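Local coordinates for UPF0255 protein frsA (Vibrio vulnificus, PDB 4I4C) that is probably a carboxylesterase that hydrolyses esters to an alcohol and a carboxylate, and belongs to the FrsA family of the alpha/beta-hydrolase clan, at residues Ser76-Ser80 and Tyr93-Asn97; Leu105-Gln110 and Ser127-Tyr132. All coordinates share one frame; numbering follows the deposited sequence.

Contact 1 of 2, residues Ser76-Ser80 and Tyr93-Asn97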
loop_
_atom_site.group_PDB
_atom_site.type_symbol
_atom_site.label_atom_id
_atom_site.label_comp_id
_atom_site.label_asym_id
_atom_site.label_seq_id
_atom_site.Cartn_x
_atom_site.Cartn_y
_atom_site.Cartn_z
ATOM N N SER A 76 24.809 5.075 8.946
ATOM C CA SER A 76 26.064 5.555 9.556
ATOM C C SER A 76 26.099 5.423 11.056
ATOM O O SER A 76 27.128 5.675 11.666
ATOM C CB SER A 76 26.298 7.047 9.263
ATOM O OG SER A 76 26.740 7.235 7.943
ATOM N N SER A 77 24.969 5.096 11.659
ATOM C CA SER A 77 24.870 5.146 13.104
ATOM C C SER A 77 25.829 4.186 13.810
ATOM O O SER A 77 26.092 3.075 13.328
ATOM C CB SER A 77 23.442 4.905 13.560
ATOM O OG SER A 77 23.352 4.957 14.972
ATOM N N LYS A 78 26.355 4.648 14.947
ATOM C CA LYS A 78 27.245 3.852 15.794
ATOM C C LYS A 78 26.449 3.161 16.889
ATOM O O LYS A 78 26.971 2.315 17.611
ATOM C CB LYS A 78 28.317 4.734 16.440
ATOM C CG LYS A 78 29.174 5.508 15.460
ATOM C CD LYS A 78 30.051 4.586 14.637
ATOM C CE LYS A 78 31.282 5.317 14.122
ATOM N NZ LYS A 78 32.193 5.730 15.239
ATOM N N HIS A 79 25.180 3.528 17.013
ATOM C CA HIS A 79 24.318 2.915 18.012
ATOM C C HIS A 79 24.057 1.428 17.787
ATOM O O HIS A 79 24.106 0.930 16.657
ATOM C CB HIS A 79 23.020 3.697 18.154
ATOM C CG HIS A 79 23.187 4.979 18.903
ATOM N ND1 HIS A 79 22.628 6.170 18.490
ATOM C CD2 HIS A 79 23.875 5.261 20.035
ATOM C CE1 HIS A 79 22.949 7.125 19.346
ATOM N NE2 HIS A 79 23.706 6.600 20.292
ATOM N N SER A 80 23.780 0.729 18.882
ATOM C CA SER A 80 23.617 -0.717 18.848
ATOM C C SER A 80 22.418 -1.130 18.022
ATOM O O SER A 80 21.337 -0.528 18.116
ATOM C CB SER A 80 23.497 -1.296 20.266
ATOM O OG SER A 80 24.763 -1.344 20.903
ATOM N N TYR A 93 14.360 4.811 20.374
ATOM C CA TYR A 93 13.964 6.030 19.673
ATOM C C TYR A 93 15.007 7.123 19.835
ATOM O O TYR A 93 14.898 7.961 20.727
ATOM C CB TYR A 93 12.593 6.522 20.168
ATOM C CG TYR A 93 12.021 7.678 19.363
ATOM C CD1 TYR A 93 11.977 8.960 19.881
ATOM C CD2 TYR A 93 11.530 7.478 18.076
ATOM C CE1 TYR A 93 11.461 10.008 19.146
ATOM C CE2 TYR A 93 11.011 8.517 17.338
ATOM C CZ TYR A 93 10.978 9.778 17.876
ATOM O OH TYR A 93 10.464 10.816 17.136
ATOM N N HIS A 94 16.009 7.113 18.963
ATOM C CA HIS A 94 17.079 8.116 18.991
ATOM C C HIS A 94 17.889 8.009 17.711
ATOM O O HIS A 94 17.559 7.195 16.845
ATOM C CB HIS A 94 17.990 7.934 20.207
ATOM C CG HIS A 94 18.604 6.573 20.317
ATOM N ND1 HIS A 94 19.922 6.321 20.002
ATOM C CD2 HIS A 94 18.087 5.394 20.732
ATOM C CE1 HIS A 94 20.186 5.043 20.205
ATOM N NE2 HIS A 94 19.090 4.458 20.649
ATOM N N SER A 95 18.932 8.828 17.593
ATOM C CA SER A 95 19.726 8.911 16.367
ATOM C C SER A 95 20.070 7.534 15.771
ATOM O O SER A 95 20.486 6.614 16.478
ATOM C CB SER A 95 20.996 9.722 16.606
ATOM O OG SER A 95 22.023 8.910 17.140
ATOM N N GLY A 96 19.859 7.383 14.470
ATOM C CA GLY A 96 20.137 6.108 13.829
ATOM C C GLY A 96 18.935 5.185 13.708
ATOM O O GLY A 96 18.905 4.321 12.841
ATOM N N ASN A 97 17.943 5.355 14.576
ATOM C CA ASN A 97 16.739 4.521 14.520
ATOM C C ASN A 97 15.896 4.901 13.302
ATOM O O ASN A 97 15.762 6.078 12.985
ATOM C CB ASN A 97 15.933 4.644 15.824
ATOM C CG ASN A 97 14.533 4.002 15.739
ATOM O OD1 ASN A 97 13.564 4.649 15.347
ATOM N ND2 ASN A 97 14.431 2.749 16.150
HETATM O O HOH W 1 23.411 7.635 15.341
HETATM O O HOH W 2 20.611 1.577 20.117
#

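Contact 2 of 2, residues Leu105-Gln110 and Ser127-Tyr132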
loop_
_atom_site.group_PDB
_atom_site.type_symbol
_atom_site.label_atom_id
_atom_site.label_comp_id
_atom_site.label_asym_id
_atom_site.label_seq_id
_atom_site.Cartn_x
_atom_site.Cartn_y
_atom_site.Cartn_z
ATOM N N LEU A 105 12.528 13.959 9.558
ATOM C CA LEU A 105 12.259 14.561 8.254
ATOM C C LEU A 105 10.804 15.017 8.175
ATOM O O LEU A 105 10.527 16.122 7.710
ATOM C CB LEU A 105 12.607 13.608 7.090
ATOM C CG LEU A 105 12.487 14.223 5.689
ATOM C CD1 LEU A 105 13.383 15.465 5.487
ATOM C CD2 LEU A 105 12.736 13.196 4.576
ATOM N N GLY A 106 9.880 14.184 8.643
ATOM C CA GLY A 106 8.493 14.617 8.751
ATOM C C GLY A 106 8.319 15.931 9.510
ATOM O O GLY A 106 7.597 16.838 9.081
ATOM N N MET A 107 8.998 16.057 10.642
ATOM C CA MET A 107 8.817 17.246 11.470
ATOM C C MET A 107 9.409 18.491 10.817
ATOM O O MET A 107 8.956 19.604 11.074
ATOM C CB MET A 107 9.374 17.009 12.865
ATOM C CG MET A 107 8.586 15.970 13.651
ATOM S SD MET A 107 9.380 15.566 15.235
ATOM C CE MET A 107 8.044 14.718 16.086
ATOM N N GLU A 108 10.395 18.289 9.947
ATOM C CA GLU A 108 11.047 19.368 9.218
ATOM C C GLU A 108 10.128 19.913 8.129
ATOM O O GLU A 108 10.078 21.130 7.871
ATOM C CB GLU A 108 12.359 18.872 8.592
ATOM C CG GLU A 108 13.205 19.969 7.974
ATOM C CD GLU A 108 13.850 20.885 9.020
ATOM O OE1 GLU A 108 13.766 20.593 10.238
ATOM O OE2 GLU A 108 14.433 21.909 8.612
ATOM N N HIS A 109 9.416 19.004 7.470
ATOM C CA HIS A 109 8.359 19.408 6.554
ATOM C C HIS A 109 7.242 20.111 7.316
ATOM O O HIS A 109 6.741 21.139 6.876
ATOM C CB HIS A 109 7.797 18.206 5.796
ATOM C CG HIS A 109 8.683 17.735 4.692
ATOM N ND1 HIS A 109 9.002 18.528 3.615
ATOM C CD2 HIS A 109 9.330 16.562 4.503
ATOM C CE1 HIS A 109 9.803 17.861 2.802
ATOM N NE2 HIS A 109 10.021 16.667 3.320
ATOM N N GLN A 110 6.849 19.548 8.456
ATOM C CA GLN A 110 5.759 20.136 9.230
ATOM C C GLN A 110 6.157 21.515 9.788
ATOM O O GLN A 110 5.284 22.349 10.030
ATOM C CB GLN A 110 5.295 19.179 10.335
ATOM C CG GLN A 110 3.905 19.478 10.880
ATOM C CD GLN A 110 3.256 18.274 11.544
ATOM O OE1 GLN A 110 3.908 17.263 11.816
ATOM N NE2 GLN A 110 1.960 18.377 11.807
ATOM N N SER A 127 3.855 15.969 2.191
ATOM C CA SER A 127 5.217 15.446 2.297
ATOM C C SER A 127 5.516 14.891 3.687
ATOM O O SER A 127 6.179 13.859 3.834
ATOM C CB SER A 127 6.232 16.534 1.980
ATOM O OG SER A 127 6.154 16.888 0.625
ATOM N N ALA A 128 5.034 15.591 4.705
ATOM C CA ALA A 128 5.273 15.206 6.094
ATOM C C ALA A 128 4.576 13.888 6.411
ATOM O O ALA A 128 5.158 12.995 7.044
ATOM C CB ALA A 128 4.781 16.289 7.027
ATOM N N SER A 129 3.322 13.787 5.955
ATOM C CA SER A 129 2.504 12.595 6.109
ATOM C C SER A 129 3.221 11.387 5.566
ATOM O O SER A 129 3.237 10.331 6.193
ATOM C CB SER A 129 1.189 12.740 5.343
ATOM O OG SER A 129 0.340 11.652 5.656
ATOM N N LEU A 130 3.815 11.555 4.391
ATOM C CA LEU A 130 4.512 10.460 3.726
ATOM C C LEU A 130 5.745 10.047 4.516
ATOM O O LEU A 130 6.034 8.847 4.652
ATOM C CB LEU A 130 4.924 10.880 2.322
ATOM C CG LEU A 130 5.532 9.757 1.495
ATOM C CD1 LEU A 130 4.559 8.598 1.409
ATOM C CD2 LEU A 130 5.869 10.297 0.124
ATOM N N CYS A 131 6.472 11.036 5.038
ATOM C CA CYS A 131 7.663 10.729 5.830
ATOM C C CYS A 131 7.298 9.942 7.080
ATOM O O CYS A 131 7.991 9.001 7.436
ATOM C CB CYS A 131 8.441 11.988 6.193
ATOM S SG CYS A 131 9.179 12.763 4.765
ATOM N N TYR A 132 6.203 10.338 7.728
ATOM C CA TYR A 132 5.697 9.640 8.899
ATOM C C TYR A 132 5.246 8.206 8.587
ATOM O O TYR A 132 5.444 7.301 9.401
ATOM C CB TYR A 132 4.514 10.406 9.510
ATOM C CG TYR A 132 4.868 11.733 10.120
ATOM C CD1 TYR A 132 6.052 11.898 10.843
ATOM C CD2 TYR A 132 4.037 12.831 9.963
ATOM C CE1 TYR A 132 6.387 13.112 11.396
ATOM C CE2 TYR A 132 4.371 14.063 10.515
ATOM C CZ TYR A 132 5.546 14.192 11.235
ATOM O OH TYR A 132 5.893 15.404 11.800
#

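Contact 1 of 2, residues Ser76-Ser80 and Tyr93-Asn97
The imidazole of H94 meets the imidazole of H79 edge to face: the centroids are 4.2 Å apart and the planes stand at 76°. The H94 edge formed by ND1 and CE1 lies over one face of H79, nearer its rim than its centre, while S95 O sits at the edge of H79, close to the ring plane. H79 ND1 donates to S95 O over 3.0 Å with an N-H...O angle of 161°, and this bond, nearly in the imidazole plane, probably restrains the rotation of the ring that H94 packs against. Seen from the acceptor, the donor is well tilted out of the carbonyl plane. CG of H94 is wedged between its own backbone N and carbonyl carbon (chi1 56°), which lays the ring toward H79; its far nitrogen, NE2, donates to M91 O, and a weak bond to a water continues to S80 O.

Beside the ring pair, S77 OG lies anti to its own backbone N. There it accepts from H79 N at 3.1 Å, an ST turn, and a second water joins it to S95 OG. G96, with no side chain and a positive phi, lets its CA lie directly against S77 CB, 3.5 Å away.

The G96 backbone belongs to a type II beta turn from H94 to N97, closed by N97 N to H94 O at 2.9 Å. N97 then caps helix 98-114, its OD1 accepting from Y100 N. The arrangement is thus a surface loop clasped onto a type II turn that runs directly into a helix N-cap.

Contact 2 of 2, residues Leu105-Gln110 and Ser127-Tyr132
Y132 leaves its helix with CG beside the backbone N and anti to the carbonyl carbon (chi1 -67°), and Q110 places CG anti to its N and runs on extended; the two side chains cross at about a right angle. The phenol OH donates to Q110 OE1 at 2.7 Å. With a C=O...O angle of 161° the hydroxyl approaches the amide oxygen almost end-on, and OE1 lies in the plane of the tyrosine ring, at its edge. M107 CG comes within 3.3 Å of the same OH.

The ring extends over G106, whose CA makes an off-centre CH-pi contact with it. G106 brings only backbone to the interface, and Y132 CE1 packs 3.7 Å from G106 CA. The backbones are close here, with G106 CA and A128 CA only 4.2 Å apart. The A128 methyl meets G106 O and H109 CB.

On the other flank, S127 CB stands over the centre of the H109 imidazole, 3.7 Å from the centroid and almost on the ring normal. C131 SG lies at that ring's edge and also touches L105 CD2 at 3.6 Å.

The two segments run antiparallel at 168°, with axes 7.8 Å apart at closest approach; they belong to helices 98-114 and 121-136, consecutive in the chain, which pair as a helical hairpin. Helix 64-75 borders it through L105, which touches E66 and V70, and through a weak bond from H109 NE2 to E66; helix 144-163 covers another part, where Y132 packs on L152 and A153 and S129 OG bonds to A153 O.

How the contacts relate
From the N terminus, helix 64-75 gives way to the loop holding 76-80; contact 1 closes this loop on itself, joining its start to 93-97 across twelve intervening residues that are neither helix nor strand. The chain then enters helix 98-114 at once, and contact 2 pairs 105-110 with 127-132 of helix 121-136 after a reversal of direction. The contacts follow in series, neither nested nor crossed. The centres of contact 1 and contact 2 are about 19 Å apart, and the two do not touch. Helix 98-114 connects them: contact 1 lies just before its N terminus, where the loop enters it, while contact 2 joins its body to the neighbouring antiparallel helix.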